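Local coordinates for protein pullulanase (Klebsiella oxytoca, PDB 2YOC) that hydrolyses the alpha-1,6-glucosidic linkages of pullulan and related branched dextrins, and is exported through a type 2 secretion system, at residues G161-K172 / A263-D274; K183-S191 / F204-T212. All coordinates share one frame; numbering follows the deposited sequence.

Contact 1. Residues G161-K172 / A263-D274; sequences GVALAEAHWVDK and ATQVQTAGVLDD
Strand 167-169 runs parallel to strand 263-267, at 33° between their directions, with Ala167 beside Val266 and His168 beside Gln267. Gln267 N bonds to Ala167 O and Trp169 N to Gln267 O, the usual ladder of a parallel pair. Before the strand, where the chain turns, Ala163 N bonds to Ala263 O and Gln265 N to Leu164 O. Thr264 OG1 bridges this loop, giving a hydrogen bond to Ala163 O and taking one from Glu166 N, both 2.9 Å long. With OG1 placed opposite the backbone N (chi1 -158°), the methyl CG2 is left against Ala167. Gln267 reaches back along the sheet, its NE2 lying in the carbonyl plane of Ala165 O at 2.9 Å, and also bonds to Asn620 O. The side chain of His168 runs alongside in the same direction, with Gln267 CB over one ring face, and His168 NE2 is taken by Glu621 O.

Trp169 turns the other way. Val271 lays CG1 over one face of the indole, 3.6 Å from the centroid of the five-membered ring, while Val266 CG1 packs on Trp169 CB; Val241 and Leu244 also touch the Trp169 side chain. A water bridges Trp169 O, Gln267 O and Gly270 N where strand 260-267 gives way to helix 269-280, and Val271 N bonds to Trp169 O. One helical turn further on, Asp274 OD2 accepts a hydrogen bond from Lys172 N, 2.7 Å long and nearly straight at 174°, on its anti side and somewhat out of the carboxylate plane. The arrangement is that of a parallel strand pair inside the mixed sheet of the E-set-like pullulanase N2 domain, with the helix after the second strand packing, through Val271 and Asp274, on the loop that follows the first.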
# COMPACT_ATOMS: atom_id res chain seq x y z
N GLY B 161 32.53 44.75 -17.23
CA GLY B 161 31.65 44.91 -18.37
C GLY B 161 30.55 43.89 -18.50
O GLY B 161 30.27 43.09 -17.60
N VAL B 162 29.93 43.97 -19.66
CA VAL B 162 28.74 43.24 -19.98
C VAL B 162 29.03 41.76 -20.08
O VAL B 162 29.89 41.35 -20.85
CB VAL B 162 27.97 43.83 -21.20
CG1 VAL B 162 26.56 43.26 -21.28
CG2 VAL B 162 27.94 45.36 -21.21
N ALA B 163 28.35 40.98 -19.22
CA ALA B 163 28.49 39.52 -19.11
C ALA B 163 27.13 38.86 -18.93
O ALA B 163 26.28 39.40 -18.22
CB ALA B 163 29.37 39.18 -17.93
N LEU B 164 26.94 37.66 -19.55
CA LEU B 164 25.71 36.84 -19.49
C LEU B 164 24.43 37.56 -19.99
O LEU B 164 24.53 38.68 -20.51
CB LEU B 164 25.50 36.20 -18.08
CG LEU B 164 26.73 35.64 -17.35
CD1 LEU B 164 26.54 35.70 -15.85
CD2 LEU B 164 27.02 34.23 -17.77
N ALA B 165 23.26 36.92 -19.90
CA ALA B 165 21.99 37.49 -20.34
C ALA B 165 20.96 37.30 -19.22
O ALA B 165 19.96 36.58 -19.37
CB ALA B 165 21.54 36.82 -21.61
N GLU B 166 21.24 37.92 -18.06
CA GLU B 166 20.49 37.78 -16.82
C GLU B 166 19.14 38.46 -16.82
O GLU B 166 18.25 37.99 -16.11
CB GLU B 166 21.33 38.28 -15.62
CG GLU B 166 22.65 37.56 -15.39
CD GLU B 166 23.58 38.29 -14.45
OE1 GLU B 166 23.10 38.82 -13.42
OE2 GLU B 166 24.79 38.37 -14.77
N ALA B 167 18.99 39.58 -17.55
CA ALA B 167 17.76 40.38 -17.62
C ALA B 167 16.73 39.90 -18.68
O ALA B 167 17.10 39.30 -19.70
CB ALA B 167 18.09 41.87 -17.80
N HIS B 168 15.45 40.17 -18.42
CA HIS B 168 14.34 39.69 -19.23
C HIS B 168 13.31 40.77 -19.50
O HIS B 168 12.53 41.13 -18.61
CB HIS B 168 13.65 38.50 -18.50
CG HIS B 168 14.48 37.26 -18.41
ND1 HIS B 168 14.08 36.09 -19.00
CD2 HIS B 168 15.67 37.05 -17.79
CE1 HIS B 168 15.04 35.21 -18.74
NE2 HIS B 168 16.02 35.75 -18.03
N TRP B 169 13.25 41.26 -20.75
CA TRP B 169 12.22 42.23 -21.11
C TRP B 169 10.98 41.37 -21.50
O TRP B 169 10.89 40.80 -22.58
CB TRP B 169 12.73 43.12 -22.24
CG TRP B 169 11.95 44.38 -22.48
CD1 TRP B 169 10.78 44.77 -21.88
CD2 TRP B 169 12.29 45.42 -23.41
NE1 TRP B 169 10.37 45.99 -22.39
CE2 TRP B 169 11.29 46.42 -23.31
CE3 TRP B 169 13.37 45.62 -24.29
CZ2 TRP B 169 11.32 47.58 -24.09
CZ3 TRP B 169 13.41 46.78 -25.03
CH2 TRP B 169 12.38 47.73 -24.95
N VAL B 170 10.10 41.19 -20.53
CA VAL B 170 8.92 40.33 -20.61
C VAL B 170 7.63 40.95 -21.15
O VAL B 170 6.73 40.24 -21.57
CB VAL B 170 8.73 39.60 -19.28
CG1 VAL B 170 9.91 38.68 -19.03
CG2 VAL B 170 8.54 40.59 -18.13
N ASP B 171 7.53 42.28 -21.10
CA ASP B 171 6.41 43.04 -21.64
C ASP B 171 6.89 44.47 -21.90
O ASP B 171 7.97 44.83 -21.41
CB ASP B 171 5.16 42.97 -20.74
CG ASP B 171 5.19 43.77 -19.44
OD1 ASP B 171 5.54 44.96 -19.48
OD2 ASP B 171 4.71 43.25 -18.42
N LYS B 172 6.10 45.28 -22.66
CA LYS B 172 6.40 46.66 -23.02
C LYS B 172 7.00 47.47 -21.84
O LYS B 172 8.04 48.10 -22.01
CB LYS B 172 5.13 47.36 -23.55
CG LYS B 172 4.67 46.93 -24.96
CD LYS B 172 3.11 46.95 -25.08
CE LYS B 172 2.59 47.18 -26.48
NZ LYS B 172 1.17 46.77 -26.63
N ALA B 263 26.53 44.53 -15.40
CA ALA B 263 26.12 44.86 -16.76
C ALA B 263 25.85 43.52 -17.46
O ALA B 263 26.74 42.66 -17.52
CB ALA B 263 27.22 45.64 -17.48
N THR B 264 24.60 43.30 -17.91
CA THR B 264 24.17 42.04 -18.54
C THR B 264 23.33 42.30 -19.80
O THR B 264 22.70 43.35 -19.92
CB THR B 264 23.43 41.15 -17.50
OG1 THR B 264 23.46 39.78 -17.90
CG2 THR B 264 21.99 41.62 -17.23
N GLN B 265 23.31 41.31 -20.73
CA GLN B 265 22.51 41.38 -21.95
C GLN B 265 21.05 41.10 -21.61
O GLN B 265 20.76 40.55 -20.53
CB GLN B 265 23.03 40.43 -23.03
CG GLN B 265 24.39 40.80 -23.60
CD GLN B 265 24.61 40.19 -24.97
OE1 GLN B 265 25.36 39.22 -25.15
NE2 GLN B 265 23.96 40.77 -25.98
N VAL B 266 20.12 41.51 -22.49
CA VAL B 266 18.68 41.36 -22.23
C VAL B 266 18.02 40.36 -23.17
O VAL B 266 18.20 40.43 -24.39
CB VAL B 266 17.97 42.75 -22.25
CG1 VAL B 266 16.50 42.64 -21.84
CG2 VAL B 266 18.69 43.78 -21.39
N GLN B 267 17.24 39.45 -22.60
CA GLN B 267 16.42 38.47 -23.30
C GLN B 267 15.07 39.16 -23.57
O GLN B 267 14.35 39.53 -22.63
CB GLN B 267 16.28 37.19 -22.43
CG GLN B 267 17.55 36.33 -22.43
CD GLN B 267 17.39 34.99 -21.74
OE1 GLN B 267 16.51 34.18 -22.06
NE2 GLN B 267 18.31 34.70 -20.85
N THR B 268 14.75 39.39 -24.86
CA THR B 268 13.58 40.17 -25.30
C THR B 268 12.37 39.42 -25.87
O THR B 268 11.42 40.09 -26.29
CB THR B 268 14.03 41.26 -26.28
OG1 THR B 268 14.70 40.66 -27.38
CG2 THR B 268 14.96 42.30 -25.62
N ALA B 269 12.36 38.06 -25.86
CA ALA B 269 11.22 37.33 -26.45
C ALA B 269 9.83 37.71 -25.87
O ALA B 269 8.87 37.81 -26.63
CB ALA B 269 11.44 35.83 -26.39
N GLY B 270 9.78 37.98 -24.57
CA GLY B 270 8.56 38.32 -23.84
C GLY B 270 7.94 39.58 -24.36
O GLY B 270 6.75 39.62 -24.67
N VAL B 271 8.77 40.63 -24.48
CA VAL B 271 8.29 41.91 -25.00
C VAL B 271 7.88 41.76 -26.50
O VAL B 271 6.81 42.27 -26.87
CB VAL B 271 9.22 43.09 -24.67
CG1 VAL B 271 10.62 42.87 -25.23
CG2 VAL B 271 8.62 44.40 -25.14
N LEU B 272 8.66 41.00 -27.31
CA LEU B 272 8.32 40.74 -28.72
C LEU B 272 6.93 40.14 -28.84
O LEU B 272 6.17 40.59 -29.69
CB LEU B 272 9.34 39.86 -29.45
CG LEU B 272 10.71 40.47 -29.62
CD1 LEU B 272 11.66 39.46 -30.16
CD2 LEU B 272 10.66 41.67 -30.53
N ASP B 273 6.56 39.19 -27.93
CA ASP B 273 5.22 38.63 -27.96
C ASP B 273 4.19 39.68 -27.54
O ASP B 273 3.18 39.85 -28.21
CB ASP B 273 5.09 37.30 -27.17
CG ASP B 273 5.24 36.01 -28.00
OD1 ASP B 273 5.47 36.12 -29.22
OD2 ASP B 273 5.09 34.90 -27.42
N ASP B 274 4.50 40.45 -26.50
CA ASP B 274 3.60 41.48 -25.96
C ASP B 274 3.36 42.65 -26.90
O ASP B 274 2.27 43.22 -26.88
CB ASP B 274 4.14 41.96 -24.60
CG ASP B 274 3.30 42.99 -23.88
OD1 ASP B 274 2.14 42.68 -23.54
OD2 ASP B 274 3.84 44.06 -23.55
O HOH W 1 11.53 38.18 -22.13

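Contact 2. Residues K183-S191 / F204-T212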
# COMPACT_ATOMS: atom_id res chain seq x y z
N LYS B 183 19.51 47.43 -5.74
CA LYS B 183 20.61 48.29 -6.19
C LYS B 183 20.15 49.74 -6.36
O LYS B 183 19.01 49.94 -6.79
CB LYS B 183 21.28 47.73 -7.46
CG LYS B 183 21.70 46.26 -7.34
CD LYS B 183 22.64 46.01 -6.16
CE LYS B 183 23.12 44.59 -6.06
NZ LYS B 183 23.90 44.17 -7.26
N PRO B 184 20.97 50.74 -5.93
CA PRO B 184 20.54 52.16 -6.02
C PRO B 184 20.33 52.69 -7.45
O PRO B 184 19.33 53.38 -7.71
CB PRO B 184 21.64 52.93 -5.26
CG PRO B 184 22.82 52.06 -5.31
CD PRO B 184 22.34 50.64 -5.37
N ILE B 185 21.23 52.32 -8.38
CA ILE B 185 21.11 52.69 -9.80
C ILE B 185 20.77 51.43 -10.65
O ILE B 185 21.54 50.46 -10.67
CB ILE B 185 22.35 53.47 -10.33
CG1 ILE B 185 22.52 54.86 -9.64
CG2 ILE B 185 22.32 53.59 -11.85
CD1 ILE B 185 21.30 55.90 -9.83
N VAL B 186 19.59 51.47 -11.32
CA VAL B 186 19.12 50.39 -12.23
C VAL B 186 18.70 51.05 -13.53
O VAL B 186 17.77 51.87 -13.55
CB VAL B 186 18.04 49.44 -11.62
CG1 VAL B 186 17.48 48.49 -12.67
CG2 VAL B 186 18.60 48.64 -10.44
N ARG B 187 19.42 50.73 -14.62
CA ARG B 187 19.13 51.36 -15.91
C ARG B 187 19.11 50.42 -17.10
O ARG B 187 19.81 49.40 -17.12
CB ARG B 187 20.17 52.45 -16.20
CG ARG B 187 20.01 53.70 -15.38
CD ARG B 187 21.34 54.43 -15.35
NE ARG B 187 21.28 55.64 -14.54
CZ ARG B 187 22.26 56.53 -14.46
NH1 ARG B 187 23.38 56.36 -15.15
NH2 ARG B 187 22.13 57.59 -13.67
N LEU B 188 18.39 50.84 -18.15
CA LEU B 188 18.39 50.10 -19.40
C LEU B 188 19.14 50.91 -20.48
O LEU B 188 18.56 51.78 -21.12
CB LEU B 188 16.98 49.66 -19.85
CG LEU B 188 16.89 48.79 -21.10
CD1 LEU B 188 17.64 47.49 -20.92
CD2 LEU B 188 15.45 48.53 -21.46
N TYR B 189 20.44 50.64 -20.63
CA TYR B 189 21.30 51.26 -21.63
C TYR B 189 21.01 50.62 -22.98
O TYR B 189 20.67 49.44 -23.04
CB TYR B 189 22.79 51.12 -21.26
CG TYR B 189 23.24 52.09 -20.18
CD1 TYR B 189 22.90 51.89 -18.84
CD2 TYR B 189 23.98 53.22 -20.50
CE1 TYR B 189 23.28 52.80 -17.85
CE2 TYR B 189 24.37 54.14 -19.52
CZ TYR B 189 24.01 53.92 -18.20
OH TYR B 189 24.41 54.83 -17.24
N TYR B 190 21.15 51.40 -24.07
CA TYR B 190 20.90 50.94 -25.44
C TYR B 190 21.80 51.62 -26.48
O TYR B 190 22.23 52.75 -26.28
CB TYR B 190 19.41 51.10 -25.81
CG TYR B 190 18.89 52.52 -25.70
CD1 TYR B 190 18.42 53.03 -24.49
CD2 TYR B 190 18.86 53.36 -26.82
CE1 TYR B 190 17.97 54.35 -24.38
CE2 TYR B 190 18.37 54.67 -26.73
CZ TYR B 190 17.93 55.15 -25.50
OH TYR B 190 17.46 56.44 -25.39
N SER B 191 22.07 50.91 -27.59
CA SER B 191 22.85 51.38 -28.74
C SER B 191 22.33 50.72 -30.00
O SER B 191 22.26 49.49 -30.09
CB SER B 191 24.35 51.12 -28.58
OG SER B 191 25.10 51.63 -29.67
N PHE B 204 30.04 54.93 -19.09
CA PHE B 204 28.93 54.42 -19.89
C PHE B 204 28.17 55.65 -20.32
O PHE B 204 27.35 56.20 -19.57
CB PHE B 204 28.09 53.39 -19.12
CG PHE B 204 28.85 52.10 -18.88
CD1 PHE B 204 29.74 51.98 -17.81
CD2 PHE B 204 28.69 51.01 -19.72
CE1 PHE B 204 30.45 50.79 -17.60
CE2 PHE B 204 29.39 49.82 -19.50
CZ PHE B 204 30.27 49.72 -18.45
N THR B 205 28.57 56.12 -21.51
CA THR B 205 28.10 57.31 -22.23
C THR B 205 26.86 57.07 -23.12
O THR B 205 26.19 58.04 -23.51
CB THR B 205 29.24 57.84 -23.06
OG1 THR B 205 29.72 56.76 -23.87
CG2 THR B 205 30.37 58.38 -22.21
N ASP B 206 26.58 55.78 -23.48
CA ASP B 206 25.43 55.36 -24.29
C ASP B 206 24.13 55.78 -23.64
O ASP B 206 24.03 55.83 -22.41
CB ASP B 206 25.39 53.84 -24.51
CG ASP B 206 26.60 53.23 -25.16
OD1 ASP B 206 26.72 53.34 -26.40
OD2 ASP B 206 27.29 52.43 -24.50
N ARG B 207 23.13 56.08 -24.45
CA ARG B 207 21.80 56.49 -24.01
C ARG B 207 21.22 55.42 -23.05
O ARG B 207 21.55 54.24 -23.17
CB ARG B 207 20.89 56.60 -25.25
CG ARG B 207 21.15 57.75 -26.24
CD ARG B 207 19.89 58.59 -26.48
NE ARG B 207 19.39 59.17 -25.22
CZ ARG B 207 18.40 60.06 -25.12
NH1 ARG B 207 17.77 60.49 -26.21
NH2 ARG B 207 18.02 60.51 -23.93
N TYR B 208 20.37 55.81 -22.09
CA TYR B 208 19.77 54.83 -21.18
C TYR B 208 18.37 55.25 -20.81
O TYR B 208 17.93 56.32 -21.23
CB TYR B 208 20.62 54.59 -19.91
CG TYR B 208 20.90 55.83 -19.09
CD1 TYR B 208 22.01 56.63 -19.36
CD2 TYR B 208 20.05 56.22 -18.06
CE1 TYR B 208 22.27 57.78 -18.63
CE2 TYR B 208 20.31 57.36 -17.30
CZ TYR B 208 21.42 58.15 -17.59
OH TYR B 208 21.68 59.30 -16.88
N LEU B 209 17.68 54.42 -20.01
CA LEU B 209 16.37 54.69 -19.44
C LEU B 209 16.46 54.34 -17.95
O LEU B 209 17.12 53.35 -17.58
CB LEU B 209 15.25 53.86 -20.06
CG LEU B 209 15.05 53.78 -21.57
CD1 LEU B 209 13.93 52.83 -21.88
CD2 LEU B 209 14.74 55.13 -22.18
N LYS B 210 15.80 55.13 -17.09
CA LYS B 210 15.84 54.84 -15.66
C LYS B 210 14.76 53.82 -15.29
O LYS B 210 13.59 53.96 -15.66
CB LYS B 210 15.79 56.14 -14.82
CG LYS B 210 15.78 55.96 -13.28
CD LYS B 210 17.17 55.65 -12.66
CE LYS B 210 17.09 55.12 -11.24
NZ LYS B 210 17.23 53.64 -11.16
N LEU B 211 15.17 52.75 -14.61
CA LEU B 211 14.23 51.73 -14.18
C LEU B 211 13.85 51.92 -12.71
O LEU B 211 14.67 52.36 -11.91
CB LEU B 211 14.75 50.31 -14.48
CG LEU B 211 15.16 50.03 -15.91
CD1 LEU B 211 15.85 48.71 -16.01
CD2 LEU B 211 13.96 50.06 -16.85
N THR B 212 12.59 51.66 -12.38
CA THR B 212 12.06 51.87 -11.03
C THR B 212 11.53 50.56 -10.51
O THR B 212 10.85 49.85 -11.27
CB THR B 212 10.95 52.96 -11.01
OG1 THR B 212 9.70 52.37 -11.41
CG2 THR B 212 11.29 54.21 -11.88
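Leu211 presses CD1 onto Val186 CG1 at 3.7 Å, meeting it almost perpendicularly, and the same methyl reaches Leu188 CB; Phe233 adds to this patch from strand 232-234. Farther along, Leu209 CD2 meets Tyr190 CE1. The Tyr208 and Tyr189 side chains run alongside each other, with Tyr208 CB centred over the Tyr189 ring, 3.5 Å from its centroid; the two ring planes are tilted by 34°.

On the same face of Tyr208 as Tyr189, the extended side chain of Arg187 lays its guanidinium flat, the centres 4.1 Å apart and the planes at 11°, an off-centre cation-pi stack. Ile185 CG2 sits near the rim of the opposite guanidinium face. In its plane NH1 bonds to Tyr189 OH at 2.8 Å, which fixes the rotation of the group, while NH2 bonds to Val21 O. Arg207 sets CB over the face of the Tyr190 ring.

At the polar edge, Val186 O accepts both Leu211 N (2.9 Å) and Lys210 NZ (3.0 Å), which arrive from opposite faces of its plane; NZ also bonds to Leu211 O. Leu188 N meets Leu209 O in the carbonyl plane, but the return bond from Leu209 N is bent (130°) and comes from above the plane; Tyr190 N bonds to Arg207 O. The pairing is antiparallel and irregular, with 204-212 laid as a largely non-strand segment along the edge strand 185-191 of the N2 domain sheet.

Contacts 1 and 2 belong to the same N2 domain sheet, and 183-191 and 204-212 lie within the chain loop that contact 1 closes. Their centres are about 13 Å apart. Strand 248-254 separates them, pairing with 185-191 on one side and 260-267 on the other; over it the contacts meet directly, Val266 CG2 packing on Leu188 CD1 at 3.9 Å. Contact 1, nearer the centre of the chain, is bonded to Asn620 and Glu621 of the barrel domain that probably carries the active site; its His168 side chain lies about 11 Å from a bound calcium ion. Contact 2, through Tyr208 and Arg187, is bonded to Asp20 and Val21 near the start of the ordered chain.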